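Local coordinates for probable tagatose 6-phosphate kinase (Sinorhizobium meliloti, PDB 3TXV), which probably acts as a tagatose-6-phosphate kinase in carbohydrate metabolism, at residues G259-T271 with G282-F294. Residues are numbered along the deposited sequence; the frame is centred on the assembly and turned at random.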
ATOM      1  N   GLY A 259     -10.637  21.510   7.051  1.00 68.47           N
ATOM      2  CA  GLY A 259      -9.441  20.824   7.562  1.00 67.04           C
ATOM      3  C   GLY A 259      -9.470  19.341   7.250  1.00 65.89           C
ATOM      4  O   GLY A 259      -9.068  18.514   8.074  1.00 66.24           O
HETATM    5  N   MSE A 260      -9.961  19.016   6.051  1.00 64.30           N
HETATM    6  CA  MSE A 260     -10.167  17.645   5.634  1.00 62.42           C
HETATM    7  C   MSE A 260      -9.913  17.498   4.167  1.00 60.11           C
HETATM    8  O   MSE A 260     -10.396  18.294   3.371  1.00 60.25           O
HETATM    9  CB  MSE A 260     -11.594  17.212   5.934  1.00 62.91           C
HETATM   10  CG  MSE A 260     -11.746  16.646   7.320  1.00 66.34           C
HETATM   11 SE   MSE A 260     -13.395  15.657   7.506  1.00 74.60          SE
HETATM   12  CE  MSE A 260     -13.090  14.293   6.124  1.00 71.86           C
ATOM     13  N   VAL A 261      -9.166  16.464   3.807  1.00 57.24           N
ATOM     14  CA  VAL A 261      -8.986  16.106   2.401  1.00 54.10           C
ATOM     15  C   VAL A 261      -9.574  14.721   2.175  1.00 52.18           C
ATOM     16  O   VAL A 261      -9.940  14.050   3.134  1.00 51.40           O
ATOM     17  CB  VAL A 261      -7.497  16.101   2.033  1.00 53.84           C
ATOM     18  CG1 VAL A 261      -6.868  17.452   2.354  1.00 53.06           C
ATOM     19  CG2 VAL A 261      -6.776  15.015   2.794  1.00 53.45           C
ATOM     20  N   PHE A 262      -9.646  14.279   0.921  1.00 50.20           N
ATOM     21  CA  PHE A 262      -9.925  12.858   0.641  1.00 48.01           C
ATOM     22  C   PHE A 262      -8.690  11.951   0.511  1.00 46.61           C
ATOM     23  O   PHE A 262      -7.746  12.285  -0.191  1.00 46.71           O
ATOM     24  CB  PHE A 262     -10.784  12.708  -0.597  1.00 47.48           C
ATOM     25  CG  PHE A 262     -12.156  13.256  -0.435  1.00 47.18           C
ATOM     26  CD1 PHE A 262     -12.824  13.134   0.777  1.00 46.74           C
ATOM     27  CD2 PHE A 262     -12.803  13.874  -1.506  1.00 46.11           C
ATOM     28  CE1 PHE A 262     -14.117  13.637   0.926  1.00 46.70           C
ATOM     29  CE2 PHE A 262     -14.073  14.381  -1.372  1.00 44.94           C
ATOM     30  CZ  PHE A 262     -14.734  14.263  -0.158  1.00 47.59           C
ATOM     31  N   GLU A 263      -8.713  10.816   1.203  1.00 44.99           N
ATOM     32  CA  GLU A 263      -7.838   9.702   0.893  1.00 43.77           C
ATOM     33  C   GLU A 263      -8.460   8.865  -0.196  1.00 43.41           C
ATOM     34  O   GLU A 263      -9.667   8.516  -0.146  1.00 42.87           O
ATOM     35  CB  GLU A 263      -7.653   8.823   2.106  1.00 43.91           C
ATOM     36  CG  GLU A 263      -6.711   7.676   1.883  1.00 44.20           C
ATOM     37  CD  GLU A 263      -6.071   7.167   3.171  1.00 45.37           C
ATOM     38  OE1 GLU A 263      -5.461   7.976   3.921  1.00 42.64           O
ATOM     39  OE2 GLU A 263      -6.166   5.938   3.417  1.00 47.26           O
ATOM     40  N   ALA A 264      -7.643   8.546  -1.195  1.00 42.98           N
ATOM     41  CA  ALA A 264      -8.089   7.649  -2.264  1.00 42.80           C
ATOM     42  C   ALA A 264      -7.259   6.362  -2.335  1.00 42.50           C
ATOM     43  O   ALA A 264      -6.022   6.393  -2.322  1.00 42.05           O
ATOM     44  CB  ALA A 264      -8.141   8.373  -3.600  1.00 42.06           C
ATOM     45  N   HIS A 265      -7.952   5.229  -2.367  1.00 42.69           N
ATOM     46  CA  HIS A 265      -7.280   3.935  -2.479  1.00 43.61           C
ATOM     47  C   HIS A 265      -7.338   3.472  -3.927  1.00 43.13           C
ATOM     48  O   HIS A 265      -8.230   3.862  -4.664  1.00 43.08           O
ATOM     49  CB  HIS A 265      -7.940   2.885  -1.569  1.00 44.06           C
ATOM     50  CG  HIS A 265      -7.757   3.133  -0.097  1.00 46.50           C
ATOM     51  ND1 HIS A 265      -7.940   2.141   0.851  1.00 48.93           N
ATOM     52  CD2 HIS A 265      -7.395   4.248   0.589  1.00 47.15           C
ATOM     53  CE1 HIS A 265      -7.707   2.642   2.053  1.00 49.29           C
ATOM     54  NE2 HIS A 265      -7.383   3.919   1.924  1.00 47.19           N
ATOM     55  N   SER A 266      -6.380   2.642  -4.321  1.00 43.08           N
ATOM     56  CA  SER A 266      -6.346   2.030  -5.657  1.00 43.20           C
ATOM     57  C   SER A 266      -6.059   3.036  -6.767  1.00 42.86           C
ATOM     58  O   SER A 266      -6.640   2.974  -7.859  1.00 43.57           O
ATOM     59  CB  SER A 266      -7.633   1.213  -5.965  1.00 43.24           C
ATOM     60  OG  SER A 266      -8.185   0.662  -4.788  1.00 41.91           O
ATOM     61  N   THR A 267      -5.147   3.948  -6.489  1.00 42.50           N
ATOM     62  CA  THR A 267      -4.655   4.874  -7.506  1.00 42.51           C
ATOM     63  C   THR A 267      -3.623   4.161  -8.338  1.00 42.73           C
ATOM     64  O   THR A 267      -3.102   4.746  -9.287  1.00 43.50           O
ATOM     65  CB  THR A 267      -3.908   6.065  -6.888  1.00 42.53           C
ATOM     66  OG1 THR A 267      -2.857   5.568  -6.036  1.00 42.66           O
ATOM     67  CG2 THR A 267      -4.876   7.002  -6.092  1.00 41.24           C
ATOM     68  N   ASP A 268      -3.296   2.921  -7.947  1.00 42.11           N
ATOM     69  CA  ASP A 268      -2.323   2.087  -8.647  1.00 41.48           C
ATOM     70  C   ASP A 268      -2.558   2.067 -10.131  1.00 41.60           C
ATOM     71  O   ASP A 268      -3.719   2.014 -10.576  1.00 42.26           O
ATOM     72  CB  ASP A 268      -2.387   0.681  -8.118  1.00 41.18           C
ATOM     73  CG  ASP A 268      -1.931   0.596  -6.681  1.00 42.05           C
ATOM     74  OD1 ASP A 268      -2.725   0.960  -5.770  1.00 43.60           O
ATOM     75  OD2 ASP A 268      -0.773   0.171  -6.463  1.00 41.35           O
ATOM     76  N   TYR A 269      -1.454   2.150 -10.884  1.00 41.26           N
ATOM     77  CA  TYR A 269      -1.426   2.064 -12.357  1.00 40.73           C
ATOM     78  C   TYR A 269      -2.088   3.230 -13.036  1.00 41.08           C
ATOM     79  O   TYR A 269      -2.308   3.170 -14.236  1.00 42.29           O
ATOM     80  CB  TYR A 269      -2.053   0.747 -12.907  1.00 40.38           C
ATOM     81  CG  TYR A 269      -1.633  -0.488 -12.170  1.00 38.10           C
ATOM     82  CD1 TYR A 269      -0.314  -0.921 -12.214  1.00 38.24           C
ATOM     83  CD2 TYR A 269      -2.533  -1.195 -11.400  1.00 38.12           C
ATOM     84  CE1 TYR A 269       0.131  -2.025 -11.498  1.00 39.07           C
ATOM     85  CE2 TYR A 269      -2.118  -2.320 -10.667  1.00 41.36           C
ATOM     86  CZ  TYR A 269      -0.765  -2.729 -10.731  1.00 41.27           C
ATOM     87  OH  TYR A 269      -0.314  -3.839 -10.063  1.00 41.89           O
ATOM     88  N   GLN A 270      -2.446   4.277 -12.311  1.00 40.97           N
ATOM     89  CA  GLN A 270      -3.117   5.400 -12.985  1.00 41.53           C
ATOM     90  C   GLN A 270      -2.076   6.223 -13.771  1.00 42.59           C
ATOM     91  O   GLN A 270      -0.897   6.217 -13.402  1.00 42.49           O
ATOM     92  CB  GLN A 270      -3.918   6.263 -11.992  1.00 40.40           C
ATOM     93  CG  GLN A 270      -5.167   5.605 -11.446  1.00 39.44           C
ATOM     94  CD  GLN A 270      -6.406   5.773 -12.344  1.00 37.37           C
ATOM     95  OE1 GLN A 270      -6.613   6.805 -12.952  1.00 38.53           O
ATOM     96  NE2 GLN A 270      -7.225   4.758 -12.404  1.00 36.88           N
ATOM     97  N   THR A 271      -2.499   6.916 -14.831  1.00 44.19           N
ATOM     98  CA  THR A 271      -1.561   7.752 -15.620  1.00 46.39           C
ATOM     99  C   THR A 271      -1.114   9.007 -14.865  1.00 47.79           C
ATOM    100  O   THR A 271      -1.958   9.707 -14.299  1.00 48.37           O
ATOM    101  CB  THR A 271      -2.161   8.255 -16.956  1.00 46.63           C
ATOM    102  OG1 THR A 271      -3.248   9.179 -16.704  1.00 47.09           O
ATOM    103  CG2 THR A 271      -2.605   7.078 -17.885  1.00 46.71           C
ATOM    104  N   GLY A 282      -8.520  17.337  -4.812  1.00 48.38           N
ATOM    105  CA  GLY A 282      -8.574  17.093  -3.383  1.00 47.97           C
ATOM    106  C   GLY A 282      -8.594  15.653  -2.892  1.00 47.49           C
ATOM    107  O   GLY A 282      -8.781  15.401  -1.676  1.00 47.53           O
ATOM    108  N   PHE A 283      -8.422  14.702  -3.810  1.00 46.08           N
ATOM    109  CA  PHE A 283      -8.112  13.355  -3.386  1.00 44.70           C
ATOM    110  C   PHE A 283      -6.635  13.466  -3.148  1.00 44.35           C
ATOM    111  O   PHE A 283      -5.832  13.191  -4.026  1.00 45.29           O
ATOM    112  CB  PHE A 283      -8.505  12.367  -4.471  1.00 44.18           C
ATOM    113  CG  PHE A 283      -9.882  12.603  -4.981  1.00 43.25           C
ATOM    114  CD1 PHE A 283     -10.984  12.083  -4.300  1.00 42.59           C
ATOM    115  CD2 PHE A 283     -10.098  13.415  -6.092  1.00 40.92           C
ATOM    116  CE1 PHE A 283     -12.287  12.345  -4.745  1.00 41.78           C
ATOM    117  CE2 PHE A 283     -11.394  13.667  -6.555  1.00 39.68           C
ATOM    118  CZ  PHE A 283     -12.484  13.133  -5.884  1.00 40.13           C
ATOM    119  N   ALA A 284      -6.285  13.948  -1.966  1.00 43.41           N
ATOM    120  CA  ALA A 284      -4.951  14.476  -1.722  1.00 42.76           C
ATOM    121  C   ALA A 284      -4.023  13.459  -1.116  1.00 42.30           C
ATOM    122  O   ALA A 284      -2.810  13.666  -1.087  1.00 43.20           O
ATOM    123  CB  ALA A 284      -5.013  15.706  -0.842  1.00 42.52           C
ATOM    124  N   ILE A 285      -4.587  12.382  -0.593  1.00 41.44           N
ATOM    125  CA  ILE A 285      -3.782  11.275  -0.113  1.00 40.37           C
ATOM    126  C   ILE A 285      -4.059  10.137  -1.053  1.00 41.34           C
ATOM    127  O   ILE A 285      -5.225   9.746  -1.246  1.00 42.23           O
ATOM    128  CB  ILE A 285      -4.138  10.850   1.294  1.00 39.73           C
ATOM    129  CG1 ILE A 285      -3.744  11.946   2.295  1.00 36.48           C
ATOM    130  CG2 ILE A 285      -3.471   9.547   1.590  1.00 37.59           C
ATOM    131  CD1 ILE A 285      -4.573  11.950   3.505  1.00 29.42           C
ATOM    132  N   LEU A 286      -2.972   9.637  -1.637  1.00 41.44           N
ATOM    133  CA  LEU A 286      -2.971   8.679  -2.719  1.00 40.79           C
ATOM    134  C   LEU A 286      -2.326   7.414  -2.236  1.00 40.89           C
ATOM    135  O   LEU A 286      -1.118   7.369  -2.056  1.00 40.71           O
ATOM    136  CB  LEU A 286      -2.136   9.236  -3.869  1.00 40.59           C
ATOM    137  CG  LEU A 286      -2.692  10.506  -4.494  1.00 40.37           C
ATOM    138  CD1 LEU A 286      -1.580  11.287  -5.138  1.00 39.16           C
ATOM    139  CD2 LEU A 286      -3.803  10.150  -5.505  1.00 41.12           C
ATOM    140  N   LYS A 287      -3.073   6.350  -2.111  1.00 41.32           N
ATOM    141  CA  LYS A 287      -2.466   5.127  -1.684  1.00 42.21           C
ATOM    142  C   LYS A 287      -2.048   4.273  -2.848  1.00 41.83           C
ATOM    143  O   LYS A 287      -2.835   3.937  -3.693  1.00 41.93           O
ATOM    144  CB  LYS A 287      -3.457   4.351  -0.855  1.00 42.89           C
ATOM    145  CG  LYS A 287      -3.710   4.920   0.488  1.00 45.85           C
ATOM    146  CD  LYS A 287      -4.303   3.894   1.401  1.00 49.95           C
ATOM    147  CE  LYS A 287      -3.451   3.652   2.596  1.00 50.51           C
ATOM    148  NZ  LYS A 287      -4.190   3.775   3.842  1.00 50.60           N
ATOM    149  N   VAL A 288      -0.782   3.946  -2.913  1.00 40.66           N
ATOM    150  CA  VAL A 288      -0.336   3.055  -3.921  1.00 39.55           C
ATOM    151  C   VAL A 288       0.352   1.986  -3.176  1.00 38.93           C
ATOM    152  O   VAL A 288       1.004   2.247  -2.232  1.00 39.49           O
ATOM    153  CB  VAL A 288       0.617   3.745  -4.815  1.00 39.79           C
ATOM    154  CG1 VAL A 288       1.695   4.324  -4.037  1.00 39.50           C
ATOM    155  CG2 VAL A 288       1.102   2.845  -5.875  1.00 39.18           C
ATOM    156  N   GLY A 289       0.170   0.758  -3.616  1.00 38.42           N
ATOM    157  CA  GLY A 289       0.913  -0.379  -3.150  1.00 36.88           C
ATOM    158  C   GLY A 289       1.304  -1.315  -4.258  1.00 36.31           C
ATOM    159  O   GLY A 289       2.439  -1.490  -4.561  1.00 36.48           O
ATOM    160  N   PRO A 290       0.310  -1.908  -4.868  1.00 36.03           N
ATOM    161  CA  PRO A 290       0.448  -2.956  -5.846  1.00 35.50           C
ATOM    162  C   PRO A 290       1.196  -2.505  -7.050  1.00 35.20           C
ATOM    163  O   PRO A 290       1.988  -3.197  -7.602  1.00 36.09           O
ATOM    164  CB  PRO A 290      -0.982  -3.252  -6.171  1.00 20.00           C
ATOM    165  CG  PRO A 290      -1.665  -3.049  -4.916  1.00 20.00           C
ATOM    166  CD  PRO A 290      -0.885  -2.137  -4.070  1.00 20.00           C
ATOM    167  N   GLY A 291       0.974  -1.291  -7.440  1.00 34.30           N
ATOM    168  CA  GLY A 291       1.723  -0.767  -8.531  1.00 33.22           C
ATOM    169  C   GLY A 291       3.191  -0.775  -8.223  1.00 32.73           C
ATOM    170  O   GLY A 291       3.955  -0.669  -9.105  1.00 32.72           O
ATOM    171  N   LEU A 292       3.598  -0.855  -6.978  1.00 32.30           N
ATOM    172  CA  LEU A 292       4.967  -0.588  -6.678  1.00 31.54           C
ATOM    173  C   LEU A 292       5.710  -1.863  -6.680  1.00 31.63           C
ATOM    174  O   LEU A 292       6.831  -1.906  -7.037  1.00 32.08           O
ATOM    175  CB  LEU A 292       5.075   0.021  -5.304  1.00 30.90           C
ATOM    176  CG  LEU A 292       4.594   1.434  -5.210  1.00 30.02           C
ATOM    177  CD1 LEU A 292       4.437   1.816  -3.843  1.00 28.70           C
ATOM    178  CD2 LEU A 292       5.570   2.263  -5.826  1.00 29.70           C
ATOM    179  N   THR A 293       5.066  -2.915  -6.244  1.00 31.23           N
ATOM    180  CA  THR A 293       5.648  -4.262  -6.273  1.00 30.16           C
ATOM    181  C   THR A 293       5.404  -4.942  -7.612  1.00 29.77           C
ATOM    182  O   THR A 293       6.122  -5.876  -7.999  1.00 29.85           O
ATOM    183  CB  THR A 293       5.035  -5.138  -5.212  1.00 30.71           C
ATOM    184  OG1 THR A 293       3.605  -4.914  -5.182  1.00 30.95           O
ATOM    185  CG2 THR A 293       5.665  -4.852  -3.851  1.00 29.81           C
ATOM    186  N   PHE A 294       4.364  -4.498  -8.308  1.00 28.25           N
ATOM    187  CA  PHE A 294       4.179  -4.909  -9.674  1.00 26.48           C
ATOM    188  C   PHE A 294       5.455  -4.544 -10.484  1.00 25.77           C
ATOM    189  O   PHE A 294       6.065  -5.420 -11.083  1.00 26.04           O
ATOM    190  CB  PHE A 294       2.906  -4.272 -10.240  1.00 26.11           C
ATOM    191  CG  PHE A 294       2.667  -4.570 -11.684  1.00 24.13           C
ATOM    192  CD1 PHE A 294       3.317  -3.836 -12.672  1.00 23.46           C
ATOM    193  CD2 PHE A 294       1.814  -5.605 -12.055  1.00 22.33           C
ATOM    194  CE1 PHE A 294       3.117  -4.128 -14.042  1.00 24.44           C
ATOM    195  CE2 PHE A 294       1.592  -5.896 -13.383  1.00 22.88           C
ATOM    196  CZ  PHE A 294       2.235  -5.154 -14.394  1.00 23.75           C
TER
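Glu263 and Lys287 form a salt bridge, OE2 to NZ 3.0 Å, the amine approaching from above the carboxylate plane. Glu263 OE2 also accepts a hydrogen bond from His265 NE2 at 2.8 Å on its anti lone pair, with the acceptor 11° out of the imidazole plane, so two donors grip one oxygen from different directions. Lys287 CD lies over a face of the His265 ring, 3.4 Å from the centroid, a CH-pi contact. With CG anti to the backbone N (chi1 -178°), the extended Glu263 chain crosses Ile285 obliquely and lays OE1 against CG2. A glutamine in its place would probably leave Lys287 without this countercharge and weaken the hold on the His265 ring. In the second shell, Glu263 OE1 pairs with Lys127 and Lys287 NZ with Asp94, forming a charge network.

Parallel-strand bonds set the register: Ala264 N to Ile285 O, 2.7 Å, and Lys287 N to Ala264 O, 3.0 Å. Past the end of strand 261-264, Thr267 OG1 donates to Lys287 O at 2.9 Å, from above the carbonyl plane. Asp268 OD2 accepts hydrogen bonds from the backbone N of Gly289, at 3.1 Å, and of Gly291, where helix 290-310 begins. There the edge of Tyr269 meets the face of Phe294 in a T-shaped stack, planes at 78°. Strands 261-264 and 283-288, joined by helix 272-280, form the last beta-alpha-beta unit of an eight-stranded parallel TIM barrel.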